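PDB 2PLJ: lysine/ornithine decarboxylase from Vibrio vulnificus, which catalyses the decarboxylation of lysine and ornithine, giving cadaverine and putrescine, with pyridoxal phosphate as its cofactor. Local coordinates for residues 158-163 against 204-209; 337-342 against 381-386. All coordinates share one frame; numbering follows the deposited sequence.

Interaction 1: 158-163 against 204-209; sequences KFKAYR and WNIRIK
Arg163 takes hold of the carbonyl oxygen of Trp204 with two nitrogens of its guanidinium group. Both NE and NH2 of Arg163 lie 2.8 Å from Trp204 O, so a single acceptor is chelated by the side of the group. That oxygen lies in the guanidinium plane, and sharing it leaves both bonds bent, with N-H...O angles of 147° and 139°. The Arg163 chain turns at its third torsion (chi3 52°), which swings the guanidinium back toward the carbonyl and lays one of its faces by Lys160 O.

A second kind of contact is made with the indole of Trp204. Lys160, its chain extended beyond CG, crosses the ring obliquely; CE stands over it, 3.3 Å from Trp204 CD2, in a CH-pi contact. The ammonium continues over the same face, with Lys160 NZ 4.1 Å from the centroid of the five-membered ring of Trp204, a cation-pi contact.

These groups meet in the pyridoxal-binding beta/alpha barrel, where helix 191-203 runs into strand 207-212. Asn205, at positive phi, is the C-prime residue of the Schellman motif that ends this helix, and the Trp204 carbonyl held by Arg163 lies in the turn. The facing loop leads from helix 153-157 into the neighbouring parallel strand 167-171.

Apolar contact is lighter: Ile206 CD1 reaches Phe159 CB at 4.2 Å, and both side chains also rest on Leu168 of strand 167-171. Two waters bridge the segments. One donates to Arg163 O at 2.6 Å and accepts from Arg207 N; the other donates to Arg163 O and, at 2.9 Å, to Asn205 O.

Interaction 2: 337-342 against 381-386; sequences RYPLTT and IGRTMG
Met385 and Tyr338 cross at about a right angle, with the sulfur set over one face of the phenol ring. Met385 SD is 3.5 Å from the ring centroid of Tyr338 and 15° off the normal, a Met-aromatic contact displaced toward the CG and CD1 side of the ring. Bends at the second and third torsions of Met385 (chi2 -70°) fold the thioether over the ring.

Pro339 and Arg383 are likewise turned at about a right angle, but only their aliphatic parts meet: Pro339 CB lies 4.0 Å from Arg383 CG, while the guanidinium leads away. Their backbones are joined by a hydrogen bond from Arg383 N to Pro339 O, 3.0 Å long and nearly straight at 167°.

This bond continues an antiparallel pairing of strands 340-342 and 379-382 in the mixed sheet of the beta-barrel domain, the partner of the beta/alpha barrel in this decarboxylase fold. Thr341 and Ile381 form the hydrogen-bonded pair, with Thr341 N to Ile381 O at 2.9 Å and Ile381 N to Thr341 O at 2.8 Å. Their side chains lie side by side and point the same way, Thr341 CG2 meeting Ile381 CB at 3.9 Å.

On the opposite face of the sheet, Leu340 belongs to the non-hydrogen-bonded pair with Gly382. Its CD2 comes to 3.9 Å from Gly382 CA, over a position with no side chain. Just before strand 340-342, Tyr338 also packs on Thr389, and its side chain is about 8 Å from the bound pyridoxyl-putrescine adduct.

Interaction 1 and interaction 2 belong to different halves of the fold, the beta/alpha barrel and the beta-barrel domain. Their centres are 46 Å apart, on opposite sides of the chain's centre, and they share no secondary-structure element. Interaction 1 is peripheral, centred about 29 Å from the chain centre; it ties a loop to a helix end through charged side chains, an indole face and bridging waters. Interaction 2, about 17 Å from that centre and with more of its touching residues buried, is built on direct backbone pairing between strands, flanked by apolar and sulfur-aromatic contacts. The Tyr338 side chain of interaction 2 lies about 8 Å from the ligand, whereas in interaction 1 that of Phe159 is about 13 Å from a magnesium ion.

Interaction 1: 158-163 against 204-209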
ATOM      1  N   LYS A 158     -25.287  17.511  -7.863  1.00 13.83           N
ATOM      2  CA  LYS A 158     -25.557  16.429  -6.914  1.00 13.46           C
ATOM      3  C   LYS A 158     -26.281  16.917  -5.656  1.00 14.08           C
ATOM      4  O   LYS A 158     -26.846  16.101  -4.915  1.00 14.46           O
ATOM      5  CB  LYS A 158     -24.252  15.721  -6.508  1.00 12.67           C
ATOM      6  CG  LYS A 158     -23.521  15.164  -7.700  1.00 12.16           C
ATOM      7  CD  LYS A 158     -22.353  14.288  -7.240  1.00 12.56           C
ATOM      8  CE  LYS A 158     -21.574  13.789  -8.461  1.00 15.95           C
ATOM      9  NZ  LYS A 158     -20.245  13.238  -8.028  1.00 13.70           N
ATOM     10  N   PHE A 159     -26.209  18.226  -5.400  1.00 13.62           N
ATOM     11  CA  PHE A 159     -26.785  18.818  -4.181  1.00 14.16           C
ATOM     12  C   PHE A 159     -28.182  19.421  -4.343  1.00 14.13           C
ATOM     13  O   PHE A 159     -28.786  19.900  -3.364  1.00 14.05           O
ATOM     14  CB  PHE A 159     -25.816  19.832  -3.546  1.00 13.61           C
ATOM     15  CG  PHE A 159     -24.660  19.153  -2.872  1.00 15.04           C
ATOM     16  CD1 PHE A 159     -24.837  18.579  -1.619  1.00 13.02           C
ATOM     17  CD2 PHE A 159     -23.441  18.988  -3.554  1.00 14.82           C
ATOM     18  CE1 PHE A 159     -23.778  17.883  -0.997  1.00 16.39           C
ATOM     19  CE2 PHE A 159     -22.383  18.304  -2.968  1.00 16.30           C
ATOM     20  CZ  PHE A 159     -22.542  17.750  -1.681  1.00 15.76           C
ATOM     21  N   LYS A 160     -28.698  19.398  -5.566  1.00 15.10           N
ATOM     22  CA  LYS A 160     -30.072  19.889  -5.783  1.00 14.97           C
ATOM     23  C   LYS A 160     -31.059  19.150  -4.875  1.00 15.69           C
ATOM     24  O   LYS A 160     -31.947  19.758  -4.242  1.00 15.36           O
ATOM     25  CB  LYS A 160     -30.467  19.721  -7.249  1.00 15.46           C
ATOM     26  CG  LYS A 160     -29.785  20.710  -8.186  1.00 16.62           C
ATOM     27  CD  LYS A 160     -30.265  20.442  -9.605  1.00 20.28           C
ATOM     28  CE  LYS A 160     -29.877  21.537 -10.563  1.00 22.19           C
ATOM     29  NZ  LYS A 160     -30.640  21.405 -11.860  1.00 24.92           N
ATOM     30  N   ALA A 161     -30.901  17.829  -4.823  1.00 16.06           N
ATOM     31  CA  ALA A 161     -31.804  16.976  -4.062  1.00 17.31           C
ATOM     32  C   ALA A 161     -31.641  17.203  -2.546  1.00 17.23           C
ATOM     33  O   ALA A 161     -32.482  16.771  -1.761  1.00 18.87           O
ATOM     34  CB  ALA A 161     -31.558  15.506  -4.437  1.00 17.41           C
ATOM     35  N   TYR A 162     -30.567  17.899  -2.154  1.00 16.61           N
ATOM     36  CA  TYR A 162     -30.225  18.126  -0.740  1.00 16.70           C
ATOM     37  C   TYR A 162     -30.173  19.609  -0.368  1.00 16.72           C
ATOM     38  O   TYR A 162     -29.613  19.963   0.674  1.00 16.06           O
ATOM     39  CB  TYR A 162     -28.891  17.425  -0.396  1.00 15.85           C
ATOM     40  CG  TYR A 162     -28.939  15.969  -0.761  1.00 16.71           C
ATOM     41  CD1 TYR A 162     -28.279  15.496  -1.898  1.00 15.70           C
ATOM     42  CD2 TYR A 162     -29.697  15.070  -0.007  1.00 16.74           C
ATOM     43  CE1 TYR A 162     -28.351  14.133  -2.269  1.00 18.33           C
ATOM     44  CE2 TYR A 162     -29.769  13.712  -0.351  1.00 18.42           C
ATOM     45  CZ  TYR A 162     -29.109  13.256  -1.485  1.00 17.03           C
ATOM     46  OH  TYR A 162     -29.227  11.933  -1.820  1.00 19.10           O
ATOM     47  N   ARG A 163     -30.778  20.458  -1.205  1.00 16.87           N
ATOM     48  CA  ARG A 163     -30.582  21.907  -1.078  1.00 17.74           C
ATOM     49  C   ARG A 163     -31.054  22.490   0.257  1.00 18.52           C
ATOM     50  O   ARG A 163     -30.559  23.525   0.698  1.00 19.56           O
ATOM     51  CB  ARG A 163     -31.266  22.649  -2.216  1.00 18.12           C
ATOM     52  CG  ARG A 163     -32.768  22.439  -2.239  1.00 17.31           C
ATOM     53  CD  ARG A 163     -33.454  23.519  -3.057  1.00 22.81           C
ATOM     54  NE  ARG A 163     -32.860  23.644  -4.387  1.00 24.42           N
ATOM     55  CZ  ARG A 163     -33.212  22.907  -5.438  1.00 27.20           C
ATOM     56  NH1 ARG A 163     -34.165  21.980  -5.322  1.00 26.48           N
ATOM     57  NH2 ARG A 163     -32.620  23.107  -6.616  1.00 29.03           N
ATOM     58  N   TRP A 204     -29.922  27.779  -8.162  1.00 18.40           N
ATOM     59  CA  TRP A 204     -30.429  26.480  -7.711  1.00 17.53           C
ATOM     60  C   TRP A 204     -30.855  26.450  -6.238  1.00 16.77           C
ATOM     61  O   TRP A 204     -31.210  25.395  -5.720  1.00 16.52           O
ATOM     62  CB  TRP A 204     -29.402  25.365  -8.006  1.00 17.89           C
ATOM     63  CG  TRP A 204     -29.157  25.137  -9.480  1.00 17.52           C
ATOM     64  CD1 TRP A 204     -29.876  25.654 -10.542  1.00 18.64           C
ATOM     65  CD2 TRP A 204     -28.128  24.324 -10.052  1.00 17.79           C
ATOM     66  NE1 TRP A 204     -29.349  25.202 -11.731  1.00 17.80           N
ATOM     67  CE2 TRP A 204     -28.281  24.378 -11.458  1.00 18.02           C
ATOM     68  CE3 TRP A 204     -27.110  23.526  -9.509  1.00 16.20           C
ATOM     69  CZ2 TRP A 204     -27.430  23.674 -12.333  1.00 18.94           C
ATOM     70  CZ3 TRP A 204     -26.258  22.832 -10.376  1.00 17.06           C
ATOM     71  CH2 TRP A 204     -26.427  22.911 -11.778  1.00 17.61           C
ATOM     72  N   ASN A 205     -30.859  27.615  -5.589  1.00 16.43           N
ATOM     73  CA  ASN A 205     -31.137  27.736  -4.147  1.00 16.63           C
ATOM     74  C   ASN A 205     -30.312  26.785  -3.263  1.00 16.39           C
ATOM     75  O   ASN A 205     -30.845  26.124  -2.367  1.00 16.71           O
ATOM     76  CB  ASN A 205     -32.635  27.591  -3.860  1.00 17.56           C
ATOM     77  CG  ASN A 205     -33.447  28.658  -4.526  1.00 20.55           C
ATOM     78  OD1 ASN A 205     -33.089  29.840  -4.482  1.00 25.01           O
ATOM     79  ND2 ASN A 205     -34.554  28.264  -5.149  1.00 23.08           N
ATOM     80  N   ILE A 206     -29.012  26.735  -3.540  1.00 15.12           N
ATOM     81  CA  ILE A 206     -28.059  25.922  -2.752  1.00 15.03           C
ATOM     82  C   ILE A 206     -27.151  26.895  -2.020  1.00 14.88           C
ATOM     83  O   ILE A 206     -26.563  27.770  -2.647  1.00 14.72           O
ATOM     84  CB  ILE A 206     -27.225  24.958  -3.635  1.00 14.35           C
ATOM     85  CG1 ILE A 206     -28.149  23.958  -4.357  1.00 14.55           C
ATOM     86  CG2 ILE A 206     -26.076  24.283  -2.788  1.00 16.02           C
ATOM     87  CD1 ILE A 206     -27.456  23.180  -5.510  1.00 13.85           C
ATOM     88  N   ARG A 207     -27.068  26.753  -0.694  1.00 15.46           N
ATOM     89  CA  ARG A 207     -26.285  27.658   0.144  1.00 16.55           C
ATOM     90  C   ARG A 207     -24.786  27.430  -0.034  1.00 16.39           C
ATOM     91  O   ARG A 207     -24.311  26.287   0.019  1.00 15.40           O
ATOM     92  CB  ARG A 207     -26.658  27.468   1.618  1.00 16.79           C
ATOM     93  CG  ARG A 207     -25.744  28.230   2.597  1.00 20.47           C
ATOM     94  CD  ARG A 207     -26.264  28.234   4.040  1.00 21.08           C
ATOM     95  NE  ARG A 207     -25.201  28.634   4.970  1.00 26.50           N
ATOM     96  CZ  ARG A 207     -24.830  29.897   5.188  1.00 29.69           C
ATOM     97  NH1 ARG A 207     -25.450  30.897   4.561  1.00 30.84           N
ATOM     98  NH2 ARG A 207     -23.840  30.163   6.035  1.00 30.82           N
ATOM     99  N   ILE A 208     -24.061  28.528  -0.222  1.00 16.29           N
ATOM    100  CA  ILE A 208     -22.595  28.485  -0.224  1.00 16.09           C
ATOM    101  C   ILE A 208     -22.092  29.028   1.121  1.00 16.32           C
ATOM    102  O   ILE A 208     -22.344  30.206   1.463  1.00 17.08           O
ATOM    103  CB  ILE A 208     -21.989  29.293  -1.410  1.00 16.53           C
ATOM    104  CG1 ILE A 208     -22.479  28.758  -2.782  1.00 16.11           C
ATOM    105  CG2 ILE A 208     -20.450  29.309  -1.312  1.00 15.26           C
ATOM    106  CD1 ILE A 208     -22.241  27.264  -3.031  1.00 14.46           C
ATOM    107  N   LYS A 209     -21.398  28.169   1.867  1.00 16.11           N
ATOM    108  CA  LYS A 209     -20.778  28.511   3.152  1.00 16.50           C
ATOM    109  C   LYS A 209     -19.549  29.397   2.920  1.00 15.96           C
ATOM    110  O   LYS A 209     -19.319  30.347   3.650  1.00 16.25           O
ATOM    111  CB  LYS A 209     -20.357  27.243   3.896  1.00 17.19           C
ATOM    112  CG  LYS A 209     -19.870  27.517   5.310  1.00 19.33           C
ATOM    113  CD  LYS A 209     -19.516  26.228   6.050  1.00 19.27           C
ATOM    114  CE  LYS A 209     -19.081  26.527   7.492  1.00 22.54           C
ATOM    115  NZ  LYS A 209     -20.271  26.901   8.326  1.00 23.44           N
TER
HETATM  116  O   HOH W   1     -28.130  24.452   0.330  1.00 28.63           O
HETATM  117  O   HOH W   2     -31.037  26.714   0.455  1.00 47.10           O

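Interaction 2: 337-342 against 381-386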
ATOM      1  N   ARG A 337      10.883  10.126   4.034  1.00 16.18           N
ATOM      2  CA  ARG A 337      12.163   9.670   4.578  1.00 16.18           C
ATOM      3  C   ARG A 337      12.105   9.932   6.083  1.00 15.60           C
ATOM      4  O   ARG A 337      11.890  11.082   6.516  1.00 15.65           O
ATOM      5  CB  ARG A 337      13.353  10.414   3.957  1.00 16.95           C
ATOM      6  CG  ARG A 337      14.664   9.801   4.386  1.00 20.15           C
ATOM      7  CD  ARG A 337      15.872  10.560   3.847  1.00 25.66           C
ATOM      8  NE  ARG A 337      17.107   9.904   4.268  1.00 34.06           N
ATOM      9  CZ  ARG A 337      18.041   9.435   3.433  1.00 38.66           C
ATOM     10  NH1 ARG A 337      17.909   9.565   2.108  1.00 39.80           N
ATOM     11  NH2 ARG A 337      19.131   8.846   3.921  1.00 39.53           N
ATOM     12  N   TYR A 338      12.268   8.867   6.870  1.00 14.96           N
ATOM     13  CA  TYR A 338      12.135   8.977   8.324  1.00 14.78           C
ATOM     14  C   TYR A 338      13.486   8.828   9.001  1.00 15.39           C
ATOM     15  O   TYR A 338      14.288   7.983   8.571  1.00 15.79           O
ATOM     16  CB  TYR A 338      11.166   7.915   8.906  1.00 14.79           C
ATOM     17  CG  TYR A 338       9.876   7.810   8.115  1.00 15.62           C
ATOM     18  CD1 TYR A 338       8.815   8.690   8.366  1.00 15.83           C
ATOM     19  CD2 TYR A 338       9.739   6.844   7.097  1.00 17.23           C
ATOM     20  CE1 TYR A 338       7.644   8.643   7.605  1.00 14.41           C
ATOM     21  CE2 TYR A 338       8.561   6.764   6.330  1.00 14.80           C
ATOM     22  CZ  TYR A 338       7.523   7.671   6.606  1.00 14.99           C
ATOM     23  OH  TYR A 338       6.375   7.563   5.876  1.00 16.29           O
ATOM     24  N   PRO A 339      13.702   9.572  10.104  1.00 15.98           N
ATOM     25  CA  PRO A 339      14.917   9.306  10.912  1.00 15.91           C
ATOM     26  C   PRO A 339      14.821   7.879  11.450  1.00 15.75           C
ATOM     27  O   PRO A 339      13.767   7.468  11.898  1.00 16.62           O
ATOM     28  CB  PRO A 339      14.839  10.323  12.061  1.00 16.99           C
ATOM     29  CG  PRO A 339      13.734  11.313  11.674  1.00 18.22           C
ATOM     30  CD  PRO A 339      12.825  10.597  10.714  1.00 16.46           C
ATOM     31  N   LEU A 340      15.923   7.150  11.378  1.00 16.02           N
ATOM     32  CA  LEU A 340      16.013   5.761  11.857  1.00 16.28           C
ATOM     33  C   LEU A 340      17.158   5.644  12.854  1.00 17.16           C
ATOM     34  O   LEU A 340      18.216   6.263  12.681  1.00 17.25           O
ATOM     35  CB  LEU A 340      16.243   4.798  10.687  1.00 16.67           C
ATOM     36  CG  LEU A 340      15.169   4.730   9.581  1.00 18.01           C
ATOM     37  CD1 LEU A 340      15.688   3.930   8.382  1.00 20.10           C
ATOM     38  CD2 LEU A 340      13.858   4.174  10.113  1.00 21.07           C
ATOM     39  N   THR A 341      16.947   4.844  13.892  1.00 17.22           N
ATOM     40  CA  THR A 341      18.002   4.592  14.856  1.00 17.51           C
ATOM     41  C   THR A 341      17.909   3.154  15.360  1.00 18.21           C
ATOM     42  O   THR A 341      17.014   2.387  14.952  1.00 18.46           O
ATOM     43  CB  THR A 341      18.000   5.679  15.999  1.00 17.91           C
ATOM     44  OG1 THR A 341      19.213   5.606  16.758  1.00 18.64           O
ATOM     45  CG2 THR A 341      16.778   5.556  16.912  1.00 17.81           C
ATOM     46  N   THR A 342      18.854   2.780  16.216  1.00 17.56           N
ATOM     47  CA  THR A 342      18.844   1.461  16.826  1.00 17.79           C
ATOM     48  C   THR A 342      19.043   1.664  18.312  1.00 18.28           C
ATOM     49  O   THR A 342      19.591   2.690  18.728  1.00 18.43           O
ATOM     50  CB  THR A 342      19.992   0.582  16.258  1.00 17.88           C
ATOM     51  OG1 THR A 342      21.234   1.291  16.376  1.00 17.65           O
ATOM     52  CG2 THR A 342      19.720   0.275  14.797  1.00 19.35           C
ATOM     53  N   ILE A 381      14.302   1.580  15.118  1.00 14.57           N
ATOM     54  CA  ILE A 381      13.284   2.534  15.591  1.00 15.42           C
ATOM     55  C   ILE A 381      13.147   3.608  14.526  1.00 14.41           C
ATOM     56  O   ILE A 381      14.159   4.110  14.026  1.00 13.61           O
ATOM     57  CB  ILE A 381      13.735   3.194  16.940  1.00 15.27           C
ATOM     58  CG1 ILE A 381      14.179   2.165  18.020  1.00 19.01           C
ATOM     59  CG2 ILE A 381      12.700   4.198  17.458  1.00 17.87           C
ATOM     60  CD1 ILE A 381      13.253   0.955  18.216  1.00 20.20           C
ATOM     61  N   GLY A 382      11.916   3.958  14.182  1.00 14.70           N
ATOM     62  CA  GLY A 382      11.639   5.050  13.244  1.00 14.58           C
ATOM     63  C   GLY A 382      10.919   6.190  13.954  1.00 16.04           C
ATOM     64  O   GLY A 382      10.026   5.944  14.787  1.00 15.60           O
ATOM     65  N   ARG A 383      11.317   7.431  13.667  1.00 15.30           N
ATOM     66  CA  ARG A 383      10.657   8.590  14.280  1.00 16.02           C
ATOM     67  C   ARG A 383       9.746   9.301  13.284  1.00 15.04           C
ATOM     68  O   ARG A 383       9.941   9.189  12.061  1.00 15.29           O
ATOM     69  CB  ARG A 383      11.658   9.638  14.813  1.00 17.37           C
ATOM     70  CG  ARG A 383      12.974   9.118  15.412  1.00 22.01           C
ATOM     71  CD  ARG A 383      12.778   8.329  16.683  1.00 28.78           C
ATOM     72  NE  ARG A 383      12.228   9.097  17.803  1.00 33.16           N
ATOM     73  CZ  ARG A 383      12.953   9.701  18.753  1.00 35.09           C
ATOM     74  NH1 ARG A 383      14.283   9.699  18.710  1.00 34.23           N
ATOM     75  NH2 ARG A 383      12.332  10.350  19.737  1.00 35.89           N
ATOM     76  N   THR A 384       8.832  10.117  13.829  1.00 14.45           N
ATOM     77  CA  THR A 384       7.897  10.891  13.007  1.00 15.13           C
ATOM     78  C   THR A 384       7.098   9.912  12.113  1.00 14.33           C
ATOM     79  O   THR A 384       6.860  10.152  10.917  1.00 13.42           O
ATOM     80  CB  THR A 384       8.608  11.975  12.132  1.00 15.95           C
ATOM     81  OG1 THR A 384       9.782  12.462  12.812  1.00 19.41           O
ATOM     82  CG2 THR A 384       7.649  13.140  11.834  1.00 15.72           C
ATOM     83  N   MET A 385       6.678   8.810  12.731  1.00 12.94           N
ATOM     84  CA  MET A 385       5.995   7.719  12.024  1.00 14.27           C
ATOM     85  C   MET A 385       4.456   7.743  12.112  1.00 13.65           C
ATOM     86  O   MET A 385       3.784   6.722  11.881  1.00 13.13           O
ATOM     87  CB  MET A 385       6.556   6.352  12.474  1.00 13.97           C
ATOM     88  CG  MET A 385       7.981   6.083  12.009  1.00 18.76           C
ATOM     89  SD  MET A 385       8.011   5.809  10.218  1.00 17.35           S
ATOM     90  CE  MET A 385       7.247   4.205  10.106  1.00 17.21           C
ATOM     91  N   GLY A 386       3.892   8.924  12.410  1.00 12.89           N
ATOM     92  CA  GLY A 386       2.457   8.982  12.708  1.00 14.08           C
ATOM     93  C   GLY A 386       1.544   9.160  11.499  1.00 15.28           C
ATOM     94  O   GLY A 386       0.383   8.727  11.529  1.00 17.44           O
TER